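Long-range contacts in endosialidase (Enterobacteria phage phi92, PDB 4HIZ), which hydrolyses sialic acid polymers from within, acting as an endosialidase on alpha-2,8 and alpha-2,9 linkages in a three-chain phage assembly: residues A[111-116]-A[133-138]; A[228-233]-A[243-248]; A[291-296]-A[347-352]; A[434-439]-A[456-461]; A[611-616]-A[625-630]. One frame throughout, in Å; residues are numbered along the deposited sequence.

In the fold
Contacts 1 to 4 fall within the catalytic beta-propeller range and contact 5 in the C-terminal range; along the chain each closes before the next opens. Contact 1 joins strand 113-119 to a loop leading into a glycan pocket. Contact 2 is a hairpin in the eight-stranded sheet inserted between strands 172-181 and 272-275, its centre about 32 Å from that of contact 1. Contact 3 lies about 21 Å from contacts 1 and 4 (centre to centre) and couples two four-stranded sheets, whereas contact 4 stays within one mixed sheet. Contact 5, about 67 Å from contact 4 between centres, belongs to the part where the sheet runs on into a second subunit and the three chains meet.

Contact 1: A[111-116]-A[133-138]; sequences NLHVAW and TPIHPD. With FRU (beta-D-fructofuranose), chain G.
The His113 imidazole carries Ile135 CD1 over one face, 3.9 Å from the ring centroid, while Thr133 O sits at its edge in the ring plane. ND1 gives its N-H to Thr133 O at 2.8 Å, nearly straight at 174° and in the plane of the carbonyl as well, so the edge bond fixes the ring's rotation and the isoleucine methyl covers it. Trp131 also stacks with this ring, and His578 of the second subunit meets it almost perpendicularly. The second ring, His136, takes the backbone N of Asp138 in its plane, N to ND1 2.9 Å.

Thr133 does double duty. With OG1 tucked between the backbone N and the carbonyl carbon (chi1 57°), its hydroxyl accepts from Val114 N at 3.0 Å and donates to a water, while CG2 packs against the Val114 side chain. That water in turn donates to Leu112 O and to Pro134 O, tying three backbone or hydroxyl oxygens together where direct strand pairing has ended. The return bond from Thr133 N to Val114 O is weak.

Farther along, Asp138 OD2 accepts from O1 of the bound fructofuranose at 2.8 Å; Tyr146 and Glu176 hold the same sugar. Ladder bonding thus gives way, beyond strand 130-131, to side-chain and water bonds that fasten the following loop to strand 113-119 of a propeller sheet; the loop goes on to His136, Pro137 and Asp138, part of a glycan-binding pocket in the catalytic beta-propeller.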
# COMPACT_ATOMS: atom_id res chain seq x y z
N ASN A 111 21.80 11.64 -2.19
CA ASN A 111 20.58 11.21 -1.45
C ASN A 111 20.48 9.71 -1.19
O ASN A 111 19.40 9.19 -0.91
CB ASN A 111 19.34 11.67 -2.24
CG ASN A 111 19.13 13.17 -2.13
OD1 ASN A 111 19.21 13.73 -1.04
ND2 ASN A 111 18.91 13.83 -3.24
N LEU A 112 21.61 9.02 -1.23
CA LEU A 112 21.59 7.56 -1.26
C LEU A 112 21.69 6.92 0.15
O LEU A 112 22.45 7.39 1.00
CB LEU A 112 22.75 7.06 -2.15
CG LEU A 112 22.96 5.57 -2.34
CD1 LEU A 112 23.59 5.36 -3.72
CD2 LEU A 112 23.89 4.98 -1.25
N HIS A 113 20.92 5.85 0.38
CA HIS A 113 21.11 4.98 1.56
C HIS A 113 21.56 3.59 1.14
O HIS A 113 21.04 3.03 0.16
CB HIS A 113 19.75 4.80 2.30
CG HIS A 113 19.27 6.03 2.99
ND1 HIS A 113 19.68 6.40 4.25
CD2 HIS A 113 18.37 6.98 2.60
CE1 HIS A 113 19.05 7.50 4.63
NE2 HIS A 113 18.25 7.87 3.65
N VAL A 114 22.49 2.98 1.91
CA VAL A 114 22.67 1.53 1.81
C VAL A 114 21.47 0.92 2.53
O VAL A 114 21.08 1.40 3.57
CB VAL A 114 23.99 1.12 2.48
CG1 VAL A 114 24.18 -0.40 2.38
CG2 VAL A 114 25.17 1.87 1.79
N ALA A 115 20.85 -0.09 1.93
CA ALA A 115 19.56 -0.58 2.46
C ALA A 115 19.46 -2.06 2.26
O ALA A 115 20.30 -2.66 1.61
CB ALA A 115 18.44 0.12 1.63
N TRP A 116 18.42 -2.69 2.79
CA TRP A 116 18.12 -4.04 2.32
C TRP A 116 16.63 -4.27 2.29
O TRP A 116 15.86 -3.52 2.91
CB TRP A 116 18.82 -5.14 3.15
CG TRP A 116 18.49 -5.22 4.66
CD1 TRP A 116 17.29 -4.95 5.30
CD2 TRP A 116 19.39 -5.66 5.68
NE1 TRP A 116 17.40 -5.19 6.66
CE2 TRP A 116 18.70 -5.60 6.92
CE3 TRP A 116 20.74 -6.06 5.66
CZ2 TRP A 116 19.31 -5.95 8.12
CZ3 TRP A 116 21.35 -6.42 6.87
CH2 TRP A 116 20.63 -6.35 8.07
N THR A 133 22.50 2.54 6.42
CA THR A 133 23.30 3.73 6.70
C THR A 133 22.39 4.94 6.70
O THR A 133 21.44 5.00 5.91
CB THR A 133 24.43 3.94 5.64
OG1 THR A 133 23.87 4.02 4.31
CG2 THR A 133 25.37 2.75 5.63
N PRO A 134 22.66 5.92 7.57
CA PRO A 134 21.93 7.19 7.44
C PRO A 134 22.58 7.99 6.32
O PRO A 134 23.61 7.56 5.79
CB PRO A 134 22.26 7.90 8.75
CG PRO A 134 23.69 7.45 9.02
CD PRO A 134 23.76 6.00 8.55
N ILE A 135 21.99 9.12 5.93
CA ILE A 135 22.72 10.04 5.07
C ILE A 135 23.99 10.43 5.85
O ILE A 135 23.93 10.60 7.07
CB ILE A 135 21.88 11.29 4.74
CG1 ILE A 135 20.61 10.87 3.97
CG2 ILE A 135 22.72 12.29 3.93
CD1 ILE A 135 20.93 10.15 2.64
N HIS A 136 25.14 10.55 5.15
CA HIS A 136 26.40 10.81 5.83
C HIS A 136 26.29 12.09 6.65
O HIS A 136 25.74 13.10 6.18
CB HIS A 136 27.48 10.99 4.75
CG HIS A 136 28.87 10.91 5.28
ND1 HIS A 136 29.43 11.90 6.06
CD2 HIS A 136 29.82 9.95 5.14
CE1 HIS A 136 30.65 11.55 6.40
NE2 HIS A 136 30.92 10.38 5.84
N PRO A 137 26.81 12.08 7.88
CA PRO A 137 26.64 13.25 8.75
C PRO A 137 27.33 14.48 8.19
O PRO A 137 26.92 15.59 8.50
CB PRO A 137 27.28 12.82 10.07
CG PRO A 137 28.16 11.68 9.73
CD PRO A 137 27.48 10.97 8.58
N ASP A 138 28.35 14.28 7.35
CA ASP A 138 29.02 15.40 6.71
C ASP A 138 28.63 15.59 5.23
O ASP A 138 29.42 16.14 4.43
CB ASP A 138 30.52 15.19 6.83
CG ASP A 138 30.96 14.97 8.28
OD1 ASP A 138 30.44 15.69 9.16
OD2 ASP A 138 31.78 14.06 8.54
C1 FRU G . 33.05 11.04 10.44
C2 FRU G . 32.64 9.65 10.59
C3 FRU G . 32.61 8.69 9.52
C4 FRU G . 31.93 7.52 10.12
C5 FRU G . 31.01 8.18 11.10
C6 FRU G . 30.45 7.28 12.20
O1 FRU G . 31.86 11.61 9.93
O2 FRU G . 33.92 9.15 11.16
O3 FRU G . 33.84 8.43 8.80
O4 FRU G . 31.21 6.77 9.09
O5 FRU G . 31.75 9.28 11.68
O6 FRU G . 31.47 6.96 13.10
O HOH W 1 23.84 6.52 3.31

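Contact 2: A[228-233]-A[243-248]; sequences GNMTVA and VTLARA
Val243 faces Val232 and Ala233 where the strands of this antiparallel hairpin begin to part: CA of Ala233 and CA of Val243 are 4.8 Å apart, but pairing is already loose. Beyond it a water takes over, donating to Thr231 O at 2.7 Å and accepting from Thr244 N. The chain also turns a corner at Asn229, and segment 243-248 leaves its strand after Thr244, so the two backbones diverge.

Met230 reaches across the widening gap. Its chain bends at the sulfur (chi3 83°), which lays CE 3.7 Å from Val243 CG2 and 3.6 Å from Thr244 O; the methionine and valine side chains cross at about a right angle. Leu245 CD2 is a looser neighbour of Met230 CE, at 4.4 Å. The other branch of Val243, CG1, lies 3.5 Å from Thr231 O. On the exposed side Ala233 CB meets Thr244 OG1 at 3.4 Å.

Phe218 of strand 215-219 touches both Met230 and Val243 and adds to this small apolar cluster, and Gly228 touches a bound sialic acid. This is the fraying end of a beta hairpin, strands 230-237 and 240-244, in an all-beta insertion of the propeller that carries a glycan-binding site.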
# COMPACT_ATOMS: atom_id res chain seq x y z
N GLY A 228 16.25 -9.60 30.98
CA GLY A 228 15.91 -8.43 30.21
C GLY A 228 17.05 -7.92 29.36
O GLY A 228 17.98 -8.65 29.03
N ASN A 229 16.98 -6.64 29.02
CA ASN A 229 17.97 -6.01 28.17
C ASN A 229 19.24 -5.73 28.96
O ASN A 229 19.19 -5.12 30.04
CB ASN A 229 17.42 -4.68 27.66
CG ASN A 229 16.44 -4.85 26.53
OD1 ASN A 229 16.24 -5.94 26.03
ND2 ASN A 229 15.83 -3.75 26.12
N MET A 230 20.37 -6.18 28.44
CA MET A 230 21.67 -5.95 29.09
C MET A 230 22.71 -5.63 28.03
O MET A 230 22.40 -5.66 26.83
CB MET A 230 22.10 -7.20 29.90
CG MET A 230 21.02 -7.59 30.97
SD MET A 230 21.62 -8.88 32.07
CE MET A 230 22.58 -7.95 33.29
N THR A 231 23.93 -5.31 28.46
CA THR A 231 25.02 -4.93 27.55
C THR A 231 26.21 -5.82 27.85
O THR A 231 26.44 -6.18 29.00
CB THR A 231 25.39 -3.44 27.77
OG1 THR A 231 24.25 -2.62 27.40
CG2 THR A 231 26.52 -3.05 26.90
N VAL A 232 26.98 -6.18 26.83
CA VAL A 232 28.17 -6.99 27.04
C VAL A 232 29.24 -6.15 27.73
O VAL A 232 29.65 -5.10 27.23
CB VAL A 232 28.70 -7.56 25.72
CG1 VAL A 232 30.08 -8.23 25.91
CG2 VAL A 232 27.63 -8.51 25.08
N ALA A 233 29.70 -6.63 28.88
CA ALA A 233 30.72 -5.94 29.69
C ALA A 233 32.15 -6.35 29.35
O ALA A 233 33.10 -5.52 29.38
CB ALA A 233 30.45 -6.18 31.16
N VAL A 243 28.36 -9.92 31.64
CA VAL A 243 27.46 -8.78 31.76
C VAL A 243 27.57 -8.28 33.20
O VAL A 243 27.93 -9.06 34.13
CB VAL A 243 25.98 -9.12 31.37
CG1 VAL A 243 25.91 -9.57 29.91
CG2 VAL A 243 25.37 -10.21 32.29
N THR A 244 27.27 -7.01 33.41
CA THR A 244 27.30 -6.45 34.76
C THR A 244 25.92 -6.33 35.38
O THR A 244 25.00 -5.79 34.77
CB THR A 244 27.94 -5.06 34.72
OG1 THR A 244 29.25 -5.17 34.16
CG2 THR A 244 28.07 -4.47 36.13
N LEU A 245 25.78 -6.84 36.61
CA LEU A 245 24.53 -6.83 37.36
C LEU A 245 24.29 -5.48 38.01
O LEU A 245 25.23 -4.79 38.37
CB LEU A 245 24.59 -7.89 38.47
CG LEU A 245 24.92 -9.33 38.05
CD1 LEU A 245 24.88 -10.26 39.26
CD2 LEU A 245 23.94 -9.81 36.99
N ALA A 246 23.01 -5.13 38.18
CA ALA A 246 22.64 -3.88 38.82
C ALA A 246 23.02 -3.88 40.30
O ALA A 246 23.27 -2.83 40.89
CB ALA A 246 21.15 -3.62 38.63
N ARG A 247 23.04 -5.06 40.91
CA ARG A 247 23.54 -5.16 42.28
C ARG A 247 24.23 -6.50 42.51
O ARG A 247 23.97 -7.46 41.79
CB ARG A 247 22.44 -4.91 43.30
CG ARG A 247 21.24 -5.76 43.16
CD ARG A 247 20.14 -5.27 44.11
NE ARG A 247 19.09 -6.26 44.32
CZ ARG A 247 19.06 -7.12 45.33
NH1 ARG A 247 20.03 -7.10 46.24
NH2 ARG A 247 18.07 -7.99 45.44
N ALA A 248 25.11 -6.55 43.51
CA ALA A 248 25.91 -7.74 43.77
C ALA A 248 25.04 -8.94 44.10
O ALA A 248 24.03 -8.82 44.82
CB ALA A 248 26.90 -7.48 44.92
O HOH W 2 26.76 -5.07 31.40

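Contact 3: A[291-296]-A[347-352]; sequences ETHSFT and AAEPCI. With EDO (1,2-ethanediol), chain J.
Glu349 sets CB over the face of His293, above the centre of the imidazole and 3.8 Å from the centroid, a CH-pi contact between side chains that cross at about a right angle. His293, with CG anti to the backbone N (chi1 177°), swings its ring over segment 347-352, and ND1 donates to Pro350 O at 2.8 Å. The oxygen of Pro350 lies in the ring plane, yet the nitrogen approaches it from well above the carbonyl plane. Cys351 SG rests at the ring edge, 3.7 Å from CE1, and Gln87 is hydrogen-bonded to NE2.

The two strands run parallel, 4° apart, each the first and outermost strand of its own four-stranded antiparallel sheet, as expected of innermost strands in neighbouring propeller blades. Side chains rather than a backbone ladder therefore join them. Ser294 OG accepts from Ile352 N at 3.0 Å, close to straight (171°), and also bonds Asp88.

Beyond the imidazole the extended Glu349 chain brings its carboxylate almost coplanar with that of Glu291, OE1 of Glu291 being 2.6 Å from OE2 of Glu349. The other oxygen of Glu349 has a salt bridge to Arg364 and a hydrogen bond from Gln87. Past Ser294, Thr296 sets CB 3.4 Å from Ile352 O, and its OG1 is hydrogen-bonded to Tyr354 N and, at 2.7 Å, to O2 of an ethanediol, probably from the crystallisation liquor.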
# COMPACT_ATOMS: atom_id res chain seq x y z
N GLU A 291 36.74 0.41 -6.24
CA GLU A 291 35.59 -0.17 -5.53
C GLU A 291 36.02 -1.35 -4.73
O GLU A 291 36.86 -2.13 -5.19
CB GLU A 291 34.47 -0.66 -6.49
CG GLU A 291 33.70 0.45 -7.19
CD GLU A 291 32.77 -0.06 -8.29
OE1 GLU A 291 33.00 -1.16 -8.80
OE2 GLU A 291 31.79 0.63 -8.64
N THR A 292 35.44 -1.50 -3.53
CA THR A 292 35.40 -2.78 -2.83
C THR A 292 34.07 -3.47 -3.18
O THR A 292 33.03 -2.79 -3.32
CB THR A 292 35.55 -2.63 -1.30
OG1 THR A 292 34.54 -1.77 -0.76
CG2 THR A 292 36.94 -2.01 -0.93
N HIS A 293 34.12 -4.79 -3.31
CA HIS A 293 33.03 -5.49 -4.00
C HIS A 293 33.11 -6.97 -3.70
O HIS A 293 34.19 -7.58 -3.89
CB HIS A 293 33.16 -5.23 -5.52
CG HIS A 293 32.14 -5.94 -6.37
ND1 HIS A 293 32.34 -7.22 -6.85
CD2 HIS A 293 30.94 -5.54 -6.88
CE1 HIS A 293 31.32 -7.57 -7.62
NE2 HIS A 293 30.47 -6.56 -7.66
N SER A 294 32.02 -7.55 -3.18
CA SER A 294 31.94 -8.98 -2.87
C SER A 294 32.62 -9.31 -1.53
O SER A 294 33.49 -8.56 -1.04
CB SER A 294 32.51 -9.86 -4.02
OG SER A 294 31.99 -11.18 -3.97
N PHE A 295 32.21 -10.42 -0.96
CA PHE A 295 32.61 -10.79 0.40
C PHE A 295 32.54 -12.29 0.48
O PHE A 295 31.55 -12.90 0.04
CB PHE A 295 31.63 -10.16 1.41
CG PHE A 295 31.91 -10.51 2.84
CD1 PHE A 295 31.32 -11.63 3.41
CD2 PHE A 295 32.75 -9.71 3.61
CE1 PHE A 295 31.54 -11.96 4.78
CE2 PHE A 295 33.00 -10.02 4.96
CZ PHE A 295 32.39 -11.14 5.54
N THR A 296 33.54 -12.93 1.09
CA THR A 296 33.36 -14.36 1.37
C THR A 296 34.16 -14.77 2.61
O THR A 296 35.26 -14.27 2.88
CB THR A 296 33.74 -15.24 0.14
OG1 THR A 296 33.37 -16.61 0.38
CG2 THR A 296 35.25 -15.18 -0.13
N ALA A 347 39.43 -4.97 -16.51
CA ALA A 347 38.63 -5.78 -15.58
C ALA A 347 38.24 -4.99 -14.34
O ALA A 347 38.88 -3.98 -14.01
CB ALA A 347 39.40 -7.08 -15.22
N ALA A 348 37.20 -5.46 -13.65
CA ALA A 348 36.65 -4.77 -12.49
C ALA A 348 35.84 -5.76 -11.67
O ALA A 348 35.55 -6.87 -12.14
CB ALA A 348 35.70 -3.65 -12.96
N GLU A 349 35.49 -5.34 -10.45
CA GLU A 349 34.38 -5.94 -9.70
C GLU A 349 34.40 -7.45 -9.61
O GLU A 349 33.49 -8.13 -10.09
CB GLU A 349 33.06 -5.46 -10.30
CG GLU A 349 32.85 -3.98 -10.01
CD GLU A 349 31.62 -3.38 -10.70
OE1 GLU A 349 30.90 -4.11 -11.42
OE2 GLU A 349 31.39 -2.16 -10.53
N PRO A 350 35.44 -8.00 -8.98
CA PRO A 350 35.49 -9.45 -8.78
C PRO A 350 34.38 -9.96 -7.86
O PRO A 350 34.12 -9.35 -6.82
CB PRO A 350 36.85 -9.67 -8.10
CG PRO A 350 37.12 -8.34 -7.40
CD PRO A 350 36.60 -7.30 -8.38
N CYS A 351 33.75 -11.07 -8.24
CA CYS A 351 32.87 -11.77 -7.30
C CYS A 351 33.73 -12.89 -6.77
O CYS A 351 34.40 -13.60 -7.54
CB CYS A 351 31.66 -12.37 -8.02
SG CYS A 351 30.46 -11.09 -8.54
N ILE A 352 33.74 -13.06 -5.45
CA ILE A 352 34.60 -14.08 -4.86
C ILE A 352 33.82 -14.96 -3.90
O ILE A 352 32.99 -14.46 -3.13
CB ILE A 352 35.81 -13.48 -4.11
CG1 ILE A 352 35.38 -12.42 -3.08
CG2 ILE A 352 36.78 -12.85 -5.10
CD1 ILE A 352 36.55 -11.92 -2.18
C1 EDO J . 29.80 -19.30 0.01
O1 EDO J . 28.62 -18.68 0.56
C2 EDO J . 31.06 -18.74 0.66
O2 EDO J . 30.86 -17.38 1.11

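Contact 4: A[434-439]-A[456-461]; sequences PRTFMC and FNITDQ
Thr436 meets three residues of segment 456-461 through polar atoms. Its N donates to Thr459 O at 2.9 Å, and its O accepts from Ile458 N at 3.0 Å. Two consecutive residues thus face one, a classic beta bulge at Ile458 and Thr459 in an antiparallel pair. On the hydroxyl side, OG1 donates to Gln461 OE1 at 2.6 Å and also bonds Thr413. The bend of Gln461 at chi2 (51°) folds its amide back, so that NE2 donates to Thr459 OG1 at 3.1 Å, almost in the amide plane.

Regular bonds close both ends. Gln461 N donates to Pro434 O at 2.8 Å, and Met438 and Phe456 exchange two N-H...O bonds. Beside the hydroxyl, Thr459 CG2 packs on Thr436 CB at 3.6 Å, and Ile458 CD1 touches Met438 CB.

On the face of Arg435 and Asp460 the two side chains lie alongside each other, Arg435 CG 3.5 Å from Asp460 OD1, but their charges go elsewhere: the guanidinium binds Glu414, Glu421 and Tyr63, and Asp460 binds Arg532 of the second subunit. The bonds among Thr436, Gln461 and Thr459 give polar groups buried next to the bulge partners close at hand, whereas the charged face bonds out to strand 61-64, to neighbouring loops and across the subunit interface.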
# COMPACT_ATOMS: atom_id res chain seq x y z
N PRO A 434 17.07 -6.12 -22.47
CA PRO A 434 18.33 -6.85 -22.21
C PRO A 434 18.11 -8.26 -21.70
O PRO A 434 17.22 -8.54 -20.86
CB PRO A 434 19.02 -5.98 -21.15
CG PRO A 434 17.85 -5.16 -20.49
CD PRO A 434 16.91 -4.92 -21.65
N ARG A 435 18.97 -9.16 -22.19
CA ARG A 435 18.98 -10.58 -21.80
C ARG A 435 19.79 -10.85 -20.54
O ARG A 435 20.88 -10.28 -20.36
CB ARG A 435 19.61 -11.40 -22.93
CG ARG A 435 18.74 -11.41 -24.23
CD ARG A 435 19.58 -11.84 -25.44
NE ARG A 435 20.65 -10.86 -25.69
CZ ARG A 435 21.64 -11.03 -26.57
NH1 ARG A 435 21.74 -12.13 -27.31
NH2 ARG A 435 22.56 -10.09 -26.67
N THR A 436 19.26 -11.73 -19.69
CA THR A 436 20.02 -12.29 -18.57
C THR A 436 20.45 -13.70 -18.92
O THR A 436 19.67 -14.48 -19.47
CB THR A 436 19.14 -12.28 -17.31
OG1 THR A 436 19.13 -10.94 -16.81
CG2 THR A 436 19.69 -13.24 -16.18
N PHE A 437 21.69 -14.06 -18.54
CA PHE A 437 22.25 -15.35 -18.88
C PHE A 437 22.79 -16.09 -17.67
O PHE A 437 23.17 -15.50 -16.68
CB PHE A 437 23.45 -15.17 -19.82
CG PHE A 437 23.10 -14.57 -21.16
CD1 PHE A 437 22.72 -15.40 -22.21
CD2 PHE A 437 23.21 -13.18 -21.36
CE1 PHE A 437 22.41 -14.86 -23.47
CE2 PHE A 437 22.87 -12.62 -22.63
CZ PHE A 437 22.51 -13.47 -23.68
N MET A 438 22.83 -17.40 -17.78
CA MET A 438 23.39 -18.26 -16.75
C MET A 438 24.24 -19.30 -17.47
O MET A 438 23.86 -19.81 -18.51
CB MET A 438 22.27 -18.95 -15.97
CG MET A 438 22.79 -19.86 -14.83
SD MET A 438 21.42 -20.80 -14.10
CE MET A 438 21.11 -22.09 -15.32
N CYS A 439 25.37 -19.66 -16.88
CA CYS A 439 26.08 -20.86 -17.33
C CYS A 439 26.39 -21.74 -16.12
O CYS A 439 26.29 -21.29 -14.96
CB CYS A 439 27.36 -20.53 -18.14
SG CYS A 439 28.70 -19.77 -17.20
N PHE A 456 22.99 -19.70 -21.16
CA PHE A 456 21.54 -19.80 -21.34
C PHE A 456 20.89 -18.46 -21.01
O PHE A 456 21.04 -17.96 -19.91
CB PHE A 456 20.98 -20.84 -20.35
CG PHE A 456 21.48 -22.25 -20.58
CD1 PHE A 456 20.76 -23.12 -21.41
CD2 PHE A 456 22.60 -22.74 -19.89
CE1 PHE A 456 21.19 -24.43 -21.62
CE2 PHE A 456 23.03 -24.05 -20.08
CZ PHE A 456 22.32 -24.90 -20.93
N ASN A 457 20.15 -17.91 -21.97
CA ASN A 457 19.28 -16.76 -21.72
C ASN A 457 18.04 -17.28 -20.99
O ASN A 457 17.22 -18.01 -21.58
CB ASN A 457 18.92 -16.12 -23.08
CG ASN A 457 17.99 -14.92 -22.98
OD1 ASN A 457 17.82 -14.26 -21.90
ND2 ASN A 457 17.34 -14.63 -24.08
N ILE A 458 17.94 -16.95 -19.70
CA ILE A 458 16.91 -17.52 -18.81
C ILE A 458 15.74 -16.56 -18.51
O ILE A 458 14.67 -17.00 -18.04
CB ILE A 458 17.53 -17.96 -17.48
CG1 ILE A 458 18.46 -16.86 -16.90
CG2 ILE A 458 18.37 -19.22 -17.72
CD1 ILE A 458 18.74 -17.07 -15.39
N THR A 459 15.95 -15.26 -18.74
CA THR A 459 14.90 -14.24 -18.53
C THR A 459 15.36 -12.96 -19.22
O THR A 459 16.56 -12.80 -19.46
CB THR A 459 14.63 -13.97 -17.01
OG1 THR A 459 13.72 -12.87 -16.89
CG2 THR A 459 15.92 -13.59 -16.27
N ASP A 460 14.41 -12.10 -19.61
CA ASP A 460 14.75 -10.81 -20.21
C ASP A 460 14.16 -9.69 -19.36
O ASP A 460 12.97 -9.76 -18.95
CB ASP A 460 14.09 -10.65 -21.60
CG ASP A 460 14.77 -11.47 -22.71
OD1 ASP A 460 15.81 -12.12 -22.47
OD2 ASP A 460 14.24 -11.43 -23.86
N GLN A 461 14.95 -8.64 -19.18
CA GLN A 461 14.60 -7.46 -18.40
C GLN A 461 14.25 -6.31 -19.36
O GLN A 461 14.24 -6.49 -20.58
CB GLN A 461 15.81 -7.07 -17.53
CG GLN A 461 15.83 -7.88 -16.23
CD GLN A 461 15.71 -9.38 -16.45
OE1 GLN A 461 16.66 -10.04 -16.94
NE2 GLN A 461 14.54 -9.95 -16.08

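Contact 5: A[611-616]-A[625-630]; sequences LILCGG and SLLQLY
Leu613, Leu611 and Leu629 bury the most surface here, and all three project from the same face of a regular antiparallel hairpin. Leu611 and Leu629 form a hydrogen-bonded pair: Leu611 N to Leu629 O and Leu629 N to Leu611 O are both 2.9 Å. Leu613 repeats the pattern with Leu627, its N donating to Leu627 O at 176°. In the conformer described, one of two modelled for Leu613, its CD1 lies alongside Leu627 CD2 at 3.8 Å, the two side chains pointing the same way. Leu627 has its CG anti to the backbone N (chi1 171°), the torsion from which CD2 meets that conformer.

The opposite face carries Ile612, Cys614, Leu626 and Gln628. Leu626 CD2 packs against Cys614 SG at 3.7 Å, and Ile612 CG1 runs along the amide end of Gln628, 3.8 Å from OE1, an oxygen that is bonded to Arg610. At the loop end of the hairpin, Gly615 N donates to Ser625 O at 2.8 Å, the last rung.

Strand 640-643 continues the sheet on the far side of 626-630. At its other edge, Leu611 to Leu613 pair in a parallel ladder with a strand of the second subunit, and Leu613 packs on Leu613 of both other subunits, placing the leucine face at the meeting point of the three chains.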
# COMPACT_ATOMS: atom_id res chain seq x y z
N LEU A 611 -5.82 34.77 12.22
CA LEU A 611 -5.61 33.52 12.93
C LEU A 611 -6.34 33.64 14.27
O LEU A 611 -6.18 34.64 14.97
CB LEU A 611 -4.10 33.30 13.16
CG LEU A 611 -3.74 31.99 13.90
CD1 LEU A 611 -4.14 30.72 13.12
CD2 LEU A 611 -2.23 31.93 14.27
N ILE A 612 -7.15 32.63 14.63
CA ILE A 612 -7.92 32.69 15.89
C ILE A 612 -7.46 31.54 16.79
O ILE A 612 -7.62 30.37 16.45
CB ILE A 612 -9.45 32.57 15.68
CG1 ILE A 612 -9.91 33.60 14.63
CG2 ILE A 612 -10.17 32.78 17.04
CD1 ILE A 612 -11.41 33.43 14.27
N LEU A 613 -6.90 31.88 17.94
CA LEU A 613 -6.46 30.87 18.91
C LEU A 613 -7.54 30.81 19.96
O LEU A 613 -7.91 31.84 20.51
CB LEU A 613 -5.15 31.31 19.54
CG LEU A 613 -4.01 31.56 18.55
CD1 LEU A 613 -2.96 32.38 19.24
CD2 LEU A 613 -3.43 30.23 18.09
N CYS A 614 -8.05 29.61 20.25
CA CYS A 614 -9.25 29.47 21.09
C CYS A 614 -9.04 28.55 22.27
O CYS A 614 -8.54 27.43 22.09
CB CYS A 614 -10.40 28.85 20.27
SG CYS A 614 -10.65 29.52 18.64
N GLY A 615 -9.45 28.99 23.46
CA GLY A 615 -9.36 28.13 24.64
C GLY A 615 -10.49 27.12 24.70
O GLY A 615 -10.40 26.16 25.49
N GLY A 616 -11.58 27.37 23.95
CA GLY A 616 -12.69 26.43 23.83
C GLY A 616 -12.74 25.81 22.43
O GLY A 616 -11.84 26.00 21.61
N SER A 625 -12.05 31.86 25.87
CA SER A 625 -11.22 33.02 25.52
C SER A 625 -10.60 32.81 24.14
O SER A 625 -10.38 31.67 23.71
CB SER A 625 -10.13 33.23 26.58
OG SER A 625 -9.31 32.08 26.70
N LEU A 626 -10.31 33.92 23.46
CA LEU A 626 -9.78 33.90 22.08
C LEU A 626 -8.66 34.93 21.98
O LEU A 626 -8.77 36.01 22.57
CB LEU A 626 -10.83 34.39 21.05
CG LEU A 626 -12.19 33.72 21.07
CD1 LEU A 626 -13.15 34.48 20.13
CD2 LEU A 626 -12.09 32.26 20.64
N LEU A 627 -7.62 34.62 21.20
CA LEU A 627 -6.72 35.67 20.73
C LEU A 627 -6.84 35.70 19.21
O LEU A 627 -6.65 34.68 18.53
CB LEU A 627 -5.27 35.35 21.14
CG LEU A 627 -4.23 36.31 20.49
CD1 LEU A 627 -4.45 37.75 20.95
CD2 LEU A 627 -2.77 35.82 20.83
N GLN A 628 -7.19 36.86 18.66
CA GLN A 628 -7.30 36.99 17.21
C GLN A 628 -6.15 37.88 16.71
O GLN A 628 -5.95 39.01 17.20
CB GLN A 628 -8.66 37.59 16.78
CG GLN A 628 -9.84 36.68 17.23
CD GLN A 628 -11.06 36.84 16.35
OE1 GLN A 628 -10.96 37.20 15.19
NE2 GLN A 628 -12.23 36.54 16.91
N LEU A 629 -5.41 37.36 15.75
CA LEU A 629 -4.31 38.11 15.15
C LEU A 629 -4.74 38.39 13.71
O LEU A 629 -4.90 37.44 12.93
CB LEU A 629 -3.04 37.25 15.16
CG LEU A 629 -2.54 36.89 16.57
CD1 LEU A 629 -1.37 35.85 16.55
CD2 LEU A 629 -2.19 38.16 17.35
N TYR A 630 -4.96 39.66 13.36
CA TYR A 630 -5.41 39.98 12.00
C TYR A 630 -4.24 40.10 11.03
O TYR A 630 -3.17 40.57 11.40
CB TYR A 630 -6.18 41.32 11.98
CG TYR A 630 -7.53 41.35 12.68
CD1 TYR A 630 -8.04 40.28 13.39
CD2 TYR A 630 -8.30 42.50 12.61
CE1 TYR A 630 -9.33 40.35 14.01
CE2 TYR A 630 -9.54 42.61 13.22
CZ TYR A 630 -10.06 41.53 13.92
OH TYR A 630 -11.31 41.65 14.52